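Long-range contacts in alkaline phosphatase (Antarctic bacterium, PDB 2IUC), which probably hydrolyses phosphate monoesters at alkaline pH, using a site that holds zinc and magnesium ions: residues V81-S86 and Y98-G103; S300-G305 and G335-T340. All blocks are in the same frame, centred on the assembly; numbering follows the deposited sequence.

Contact 1: V81-S86 and Y98-G103; sequences VTDSAS and YNAAIG. With ZN (zinc ion), chain D.
Asn99 meets the backbone of 81-86 and the Ser86 hydroxyl with both ends of its carboxamide. ND2 bonds to Val81 O at 2.8 Å, with 165° at the hydrogen; the acceptor lies in the amide plane and the donor in the carbonyl plane, which fixes the turn of the group. OD1 takes the hydroxyl of Ser86 (OG to OD1 2.8 Å), tilted somewhat from its carbonyl plane, and a weak bond from Asp83 N.

A second set of polar bonds converges on Asp83, the N-cap of helix 84-93. With CG between its backbone N and carbonyl carbon (chi1 81°), the carboxylate turns back over the first turn, where OD1 caps Ser86 N at 3.1 Å. Ala100 N, inside the type II turn from Tyr98 to Ala101, reaches the same OD1 at 3.1 Å from the opposite face of the carboxylate, while OD2 pairs with Arg148. This Asp-Ser-Ala at a helix start belongs to the alkaline phosphatase signature: Ser84, the predicted phosphoserine nucleophile, points away from 98-103 and its OG binds zinc at 2.0 Å. Were Asp83 an alanine, the amides of Ser86 and Ala100 would probably lose their shared acceptor and Arg148 its countercharge.

Apolar contact is limited to Ala85, whose CB lies 3.6 Å from Ile102 CD1. The Ile102 side chain also packs against Ala136 and Ala139 of helix 136-139.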
ATOM      1  N   VAL A  81      10.603  -9.465 -11.076  1.00 15.85           N
ATOM      2  CA  VAL A  81      10.632  -7.982 -11.220  1.00 15.09           C
ATOM      3  C   VAL A  81      10.323  -7.531 -12.665  1.00 15.16           C
ATOM      4  O   VAL A  81      11.091  -7.801 -13.634  1.00 12.66           O
ATOM      5  CB  VAL A  81      11.978  -7.420 -10.662  1.00 14.61           C
ATOM      6  CG1 VAL A  81      12.055  -5.847 -10.629  1.00 12.81           C
ATOM      7  CG2 VAL A  81      12.277  -8.066  -9.266  1.00 15.68           C
ATOM      8  N   THR A  82       9.253  -6.730 -12.785  1.00 13.27           N
ATOM      9  CA  THR A  82       8.816  -6.313 -14.090  1.00 12.09           C
ATOM     10  C   THR A  82       9.627  -5.084 -14.536  1.00 10.85           C
ATOM     11  O   THR A  82      10.216  -4.400 -13.710  1.00 11.19           O
ATOM     12  CB  THR A  82       7.304  -5.897 -14.047  1.00 11.29           C
ATOM     13  OG1 THR A  82       6.842  -5.726 -15.392  1.00 16.00           O
ATOM     14  CG2 THR A  82       7.175  -4.560 -13.330  1.00 14.27           C
ATOM     15  N   ASP A  83       9.646  -4.817 -15.825  1.00 12.95           N
ATOM     16  CA  ASP A  83      10.055  -3.467 -16.306  1.00 12.80           C
ATOM     17  C   ASP A  83       8.806  -2.692 -16.728  1.00 11.75           C
ATOM     18  O   ASP A  83       7.670  -3.213 -16.661  1.00 10.24           O
ATOM     19  CB  ASP A  83      11.132  -3.571 -17.451  1.00 13.37           C
ATOM     20  CG  ASP A  83      10.540  -3.857 -18.841  1.00 15.70           C
ATOM     21  OD1 ASP A  83       9.454  -4.500 -19.026  1.00 20.51           O
ATOM     22  OD2 ASP A  83      11.197  -3.440 -19.809  1.00 17.46           O
ATOM     23  N   SER A  84       8.986  -1.484 -17.224  1.00 12.23           N
ATOM     24  CA  SER A  84       7.820  -0.663 -17.584  1.00 12.71           C
ATOM     25  C   SER A  84       7.056  -1.190 -18.796  1.00 11.89           C
ATOM     26  O   SER A  84       5.841  -0.901 -19.004  1.00 12.15           O
ATOM     27  CB  SER A  84       8.348   0.682 -18.033  1.00 11.50           C
ATOM     28  OG  SER A  84       8.912   1.271 -16.905  1.00 19.86           O
ATOM     29  N   ALA A  85       7.793  -1.879 -19.683  1.00 12.85           N
ATOM     30  CA  ALA A  85       7.201  -2.357 -20.931  1.00 11.35           C
ATOM     31  C   ALA A  85       6.147  -3.436 -20.650  1.00 12.83           C
ATOM     32  O   ALA A  85       4.975  -3.300 -21.137  1.00 13.69           O
ATOM     33  CB  ALA A  85       8.250  -2.881 -21.854  1.00 13.28           C
ATOM     34  N   SER A  86       6.536  -4.486 -19.916  1.00 12.34           N
ATOM     35  CA  SER A  86       5.560  -5.553 -19.657  1.00 12.78           C
ATOM     36  C   SER A  86       4.498  -5.038 -18.653  1.00 12.21           C
ATOM     37  O   SER A  86       3.353  -5.433 -18.739  1.00 13.89           O
ATOM     38  CB  SER A  86       6.204  -6.820 -19.171  1.00 12.11           C
ATOM     39  OG  SER A  86       7.125  -6.547 -18.162  1.00 19.61           O
ATOM     40  N   TYR A  98       6.677 -10.684 -21.567  1.00 15.25           N
ATOM     41  CA  TYR A  98       8.020 -10.666 -21.095  1.00 12.82           C
ATOM     42  C   TYR A  98       8.521  -9.191 -20.978  1.00 13.60           C
ATOM     43  O   TYR A  98       8.037  -8.306 -21.719  1.00 12.90           O
ATOM     44  CB  TYR A  98       8.933 -11.479 -22.068  1.00 13.83           C
ATOM     45  CG  TYR A  98       8.879 -10.963 -23.531  1.00 13.88           C
ATOM     46  CD1 TYR A  98       9.703  -9.914 -23.974  1.00 13.25           C
ATOM     47  CD2 TYR A  98       7.994 -11.537 -24.448  1.00 13.73           C
ATOM     48  CE1 TYR A  98       9.636  -9.463 -25.322  1.00 14.08           C
ATOM     49  CE2 TYR A  98       7.902 -11.101 -25.750  1.00 17.02           C
ATOM     50  CZ  TYR A  98       8.733 -10.078 -26.191  1.00 14.99           C
ATOM     51  OH  TYR A  98       8.576  -9.689 -27.493  1.00 18.38           O
ATOM     52  N   ASN A  99       9.413  -8.938 -20.019  1.00 14.39           N
ATOM     53  CA  ASN A  99      10.058  -7.636 -19.868  1.00 15.76           C
ATOM     54  C   ASN A  99      10.643  -7.218 -21.219  1.00 17.70           C
ATOM     55  O   ASN A  99      11.335  -8.061 -21.903  1.00 17.71           O
ATOM     56  CB  ASN A  99      11.210  -7.714 -18.816  1.00 17.06           C
ATOM     57  CG  ASN A  99      10.701  -7.763 -17.376  1.00 17.44           C
ATOM     58  OD1 ASN A  99       9.475  -7.718 -17.149  1.00 15.44           O
ATOM     59  ND2 ASN A  99      11.629  -7.925 -16.404  1.00 12.28           N
ATOM     60  N   ALA A 100      10.423  -5.938 -21.540  1.00 17.03           N
ATOM     61  CA  ALA A 100      10.758  -5.249 -22.836  1.00 15.04           C
ATOM     62  C   ALA A 100       9.679  -5.324 -23.907  1.00 12.80           C
ATOM     63  O   ALA A 100       9.747  -4.606 -24.896  1.00 12.47           O
ATOM     64  CB  ALA A 100      12.144  -5.739 -23.423  1.00 15.58           C
ATOM     65  N   ALA A 101       8.687  -6.230 -23.774  1.00 13.31           N
ATOM     66  CA  ALA A 101       7.603  -6.287 -24.797  1.00 13.19           C
ATOM     67  C   ALA A 101       6.723  -5.047 -24.814  1.00 14.95           C
ATOM     68  O   ALA A 101       6.313  -4.582 -23.744  1.00 14.60           O
ATOM     69  CB  ALA A 101       6.652  -7.509 -24.586  1.00 11.77           C
ATOM     70  N   ILE A 102       6.370  -4.577 -26.007  1.00 12.71           N
ATOM     71  CA  ILE A 102       5.411  -3.444 -26.158  1.00 14.66           C
ATOM     72  C   ILE A 102       4.206  -4.017 -26.916  1.00 14.83           C
ATOM     73  O   ILE A 102       4.280  -4.313 -28.127  1.00 14.84           O
ATOM     74  CB  ILE A 102       6.033  -2.249 -26.976  1.00 14.44           C
ATOM     75  CG1 ILE A 102       7.323  -1.648 -26.316  1.00 14.54           C
ATOM     76  CG2 ILE A 102       4.959  -1.150 -27.281  1.00 11.39           C
ATOM     77  CD1 ILE A 102       7.132  -1.059 -24.808  1.00 11.77           C
ATOM     78  N   GLY A 103       3.079  -4.212 -26.217  1.00 14.59           N
ATOM     79  CA  GLY A 103       1.854  -4.563 -26.908  1.00 13.39           C
ATOM     80  C   GLY A 103       1.897  -5.905 -27.581  1.00 14.28           C
ATOM     81  O   GLY A 103       1.177  -6.125 -28.567  1.00 15.38           O
TER
HETATM   82 ZN    ZN D1002       8.335   1.694 -15.015  1.00 18.80          ZN

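Contact 2: S300-G305 and G335-T340. With ZN (zinc ion), chain D; ZN (zinc ion), chain C.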
ATOM      1  N   SER A 300       0.502   2.490 -10.549  1.00 11.54           N
ATOM      2  CA  SER A 300       1.894   2.507 -11.005  1.00 13.83           C
ATOM      3  C   SER A 300       2.170   1.198 -11.687  1.00 13.57           C
ATOM      4  O   SER A 300       1.440   0.215 -11.492  1.00 11.74           O
ATOM      5  CB  SER A 300       2.866   2.612  -9.833  1.00 13.65           C
ATOM      6  OG  SER A 300       2.541   3.683  -8.982  1.00 19.55           O
ATOM      7  N   ASP A 301       3.232   1.176 -12.503  1.00 14.17           N
ATOM      8  CA  ASP A 301       3.665  -0.109 -13.046  1.00 13.81           C
ATOM      9  C   ASP A 301       4.471  -1.018 -12.110  1.00 13.97           C
ATOM     10  O   ASP A 301       4.424  -2.255 -12.263  1.00 15.44           O
ATOM     11  CB  ASP A 301       4.392   0.078 -14.395  1.00 14.79           C
ATOM     12  CG  ASP A 301       5.569   1.110 -14.333  1.00 15.40           C
ATOM     13  OD1 ASP A 301       5.860   1.768 -13.300  1.00 13.55           O
ATOM     14  OD2 ASP A 301       6.338   1.151 -15.326  1.00 22.24           O
ATOM     15  N   HIS A 302       5.239  -0.453 -11.169  1.00 12.01           N
ATOM     16  CA  HIS A 302       6.115  -1.183 -10.239  1.00 13.01           C
ATOM     17  C   HIS A 302       6.743  -0.040  -9.404  1.00 13.42           C
ATOM     18  O   HIS A 302       6.533   1.162  -9.696  1.00 13.02           O
ATOM     19  CB  HIS A 302       7.242  -1.974 -11.017  1.00  9.73           C
ATOM     20  CG  HIS A 302       8.025  -1.042 -11.905  1.00  7.92           C
ATOM     21  ND1 HIS A 302       8.941  -0.145 -11.395  1.00 12.29           N
ATOM     22  CD2 HIS A 302       7.924  -0.751 -13.215  1.00 12.34           C
ATOM     23  CE1 HIS A 302       9.354   0.662 -12.338  1.00 11.40           C
ATOM     24  NE2 HIS A 302       8.775   0.301 -13.459  1.00 10.03           N
ATOM     25  N   GLU A 303       7.494  -0.416  -8.365  1.00 13.08           N
ATOM     26  CA  GLU A 303       8.237   0.471  -7.509  1.00 12.76           C
ATOM     27  C   GLU A 303       9.690   0.564  -7.988  1.00 14.71           C
ATOM     28  O   GLU A 303      10.220  -0.405  -8.552  1.00 14.07           O
ATOM     29  CB  GLU A 303       8.277  -0.161  -6.113  1.00 13.62           C
ATOM     30  CG  GLU A 303       8.724   0.827  -5.069  1.00 15.86           C
ATOM     31  CD  GLU A 303      10.271   0.876  -4.763  1.00 18.08           C
ATOM     32  OE1 GLU A 303      11.062  -0.044  -5.163  1.00 21.55           O
ATOM     33  OE2 GLU A 303      10.653   1.808  -4.014  1.00 20.63           O
ATOM     34  N   THR A 304      10.328   1.695  -7.748  1.00 14.72           N
ATOM     35  CA  THR A 304      11.778   1.793  -8.043  1.00 16.87           C
ATOM     36  C   THR A 304      12.672   2.404  -6.930  1.00 17.39           C
ATOM     37  O   THR A 304      12.363   3.478  -6.332  1.00 17.29           O
ATOM     38  CB  THR A 304      12.021   2.708  -9.245  1.00 15.55           C
ATOM     39  OG1 THR A 304      11.226   2.273 -10.319  1.00 16.71           O
ATOM     40  CG2 THR A 304      13.597   2.661  -9.708  1.00 14.19           C
ATOM     41  N   GLY A 305      13.845   1.771  -6.720  1.00 16.88           N
ATOM     42  CA  GLY A 305      14.812   2.311  -5.755  1.00 15.23           C
ATOM     43  C   GLY A 305      14.753   1.856  -4.296  1.00 15.16           C
ATOM     44  O   GLY A 305      15.676   2.196  -3.539  1.00 13.37           O
ATOM     45  N   GLY A 335      19.103   0.454  -7.251  1.00 18.07           N
ATOM     46  CA  GLY A 335      19.119   1.388  -8.385  1.00 18.16           C
ATOM     47  C   GLY A 335      18.126   0.892  -9.399  1.00 15.57           C
ATOM     48  O   GLY A 335      17.959   1.505 -10.439  1.00 16.69           O
ATOM     49  N   GLY A 336      17.508  -0.259  -9.119  1.00 15.69           N
ATOM     50  CA  GLY A 336      16.519  -0.901 -10.020  1.00 15.83           C
ATOM     51  C   GLY A 336      15.083  -0.939  -9.480  1.00 15.91           C
ATOM     52  O   GLY A 336      14.784  -0.288  -8.468  1.00 14.30           O
ATOM     53  N   HIS A 337      14.223  -1.717 -10.152  1.00 16.15           N
ATOM     54  CA  HIS A 337      12.787  -1.884  -9.825  1.00 15.06           C
ATOM     55  C   HIS A 337      12.676  -2.851  -8.667  1.00 16.46           C
ATOM     56  O   HIS A 337      13.654  -3.546  -8.311  1.00 15.24           O
ATOM     57  CB  HIS A 337      12.037  -2.429 -11.070  1.00 14.43           C
ATOM     58  CG  HIS A 337      12.033  -1.476 -12.238  1.00 13.98           C
ATOM     59  ND1 HIS A 337      11.536  -1.830 -13.468  1.00 13.43           N
ATOM     60  CD2 HIS A 337      12.534  -0.209 -12.376  1.00 10.65           C
ATOM     61  CE1 HIS A 337      11.703  -0.817 -14.322  1.00 11.90           C
ATOM     62  NE2 HIS A 337      12.234   0.195 -13.655  1.00  9.43           N
ATOM     63  N   SER A 338      11.521  -2.838  -8.011  1.00 14.56           N
ATOM     64  CA  SER A 338      11.223  -3.885  -7.029  1.00 14.89           C
ATOM     65  C   SER A 338       9.830  -4.513  -7.226  1.00 12.71           C
ATOM     66  O   SER A 338       9.027  -3.977  -7.986  1.00 12.59           O
ATOM     67  CB  SER A 338      11.430  -3.374  -5.601  1.00 15.24           C
ATOM     68  OG  SER A 338      10.437  -2.436  -5.203  1.00 17.20           O
ATOM     69  N   ALA A 339       9.561  -5.614  -6.508  1.00 11.02           N
ATOM     70  CA  ALA A 339       8.418  -6.456  -6.803  1.00 12.03           C
ATOM     71  C   ALA A 339       7.270  -6.248  -5.848  1.00 11.73           C
ATOM     72  O   ALA A 339       6.353  -7.086  -5.716  1.00 12.25           O
ATOM     73  CB  ALA A 339       8.813  -7.917  -6.856  1.00 11.58           C
ATOM     74  N   THR A 340       7.339  -5.150  -5.141  1.00 11.90           N
ATOM     75  CA  THR A 340       6.251  -4.888  -4.162  1.00 13.41           C
ATOM     76  C   THR A 340       4.900  -4.905  -4.901  1.00 12.97           C
ATOM     77  O   THR A 340       4.812  -4.476  -6.091  1.00 10.75           O
ATOM     78  CB  THR A 340       6.507  -3.619  -3.303  1.00 14.03           C
ATOM     79  OG1 THR A 340       5.451  -3.445  -2.328  1.00 14.03           O
ATOM     80  CG2 THR A 340       6.681  -2.364  -4.168  1.00 11.59           C
TER
HETATM   81 ZN    ZN D1002       8.335   1.694 -15.015  1.00 18.80          ZN
HETATM   82 ZN    ZN C1001      12.650   2.091 -14.317  1.00 28.71          ZN
HETATM   83  O   HOH W   1       6.300  -3.601  -8.030  1.00 12.45           O
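His302 and His337 lay their imidazoles face to face, ring centroids 3.5 Å apart and planes inclined by 19°. CE1 of His302 sits over the centre of the His337 ring, and His337 ND1, hydrogen-bonded to Thr82 O, over the centre of the His302 ring. The two NE2 atoms bind different zinc ions, 4.4 Å apart, so the stack spans the two-zinc centre characteristic of alkaline phosphatases. Asp301 grips the same zinc as His302; Asp43 and Ser84 complete that site, while Asp259 and His263 join His337 at the other.

Zinc on NE2 and a hydrogen bond from ND1 hold the rotation of the His302 ring; ND1 donates in the ring plane to Glu303 O at 3.1 Å, from above the carbonyl plane. That oxygen also accepts from Ser338 N (2.8 Å), arriving from the opposite face. Thr304 runs alongside His337, its OG1 bonded to Asp259.

Glu303 and Ser338 project from the face of the weakly bonded antiparallel pair opposite that of Thr304 and His337. With chi2 at -92°, the glutamate chain bends and brings OE1 to Ser338 OG, a very short bond of 2.5 Å, while OE2 is held by Gln49. The Thr340 side chain crosses that of Glu303 obliquely, CG2 coming to 3.3 Å from CB. Gly305 N to Gly336 O (2.9 Å) ties the far end.

Segment 300-305 follows strand 294-299, and segment 335-340 leads into its antiparallel neighbour in the main sheet, strand 342-347; helix 258-263 touches His302 and Thr304, and polar side-chain packing from another protein chain reaches Glu303, Ser338 and Thr340.

Overall arrangement
Both contacts are buried, though segment 98-103 in contact 1 has partly exposed residues, whereas every touching residue of contact 2 is buried. Their centres lie about 13 Å apart, and they share one zinc ion: 81-86 supplies the serine ligand, 300-305 an aspartate and a histidine. They also meet directly, Thr82 O lying 2.9 Å from His337 ND1 in a probable hydrogen bond. Contact 1 braces a helix start against a loop through an amide and a carboxylate, its metal ligand directed away from the partner segment. Contact 2 joins two short strands beyond the main sheet and puts two of its three metal ligands, the stacked imidazoles, within the interface itself.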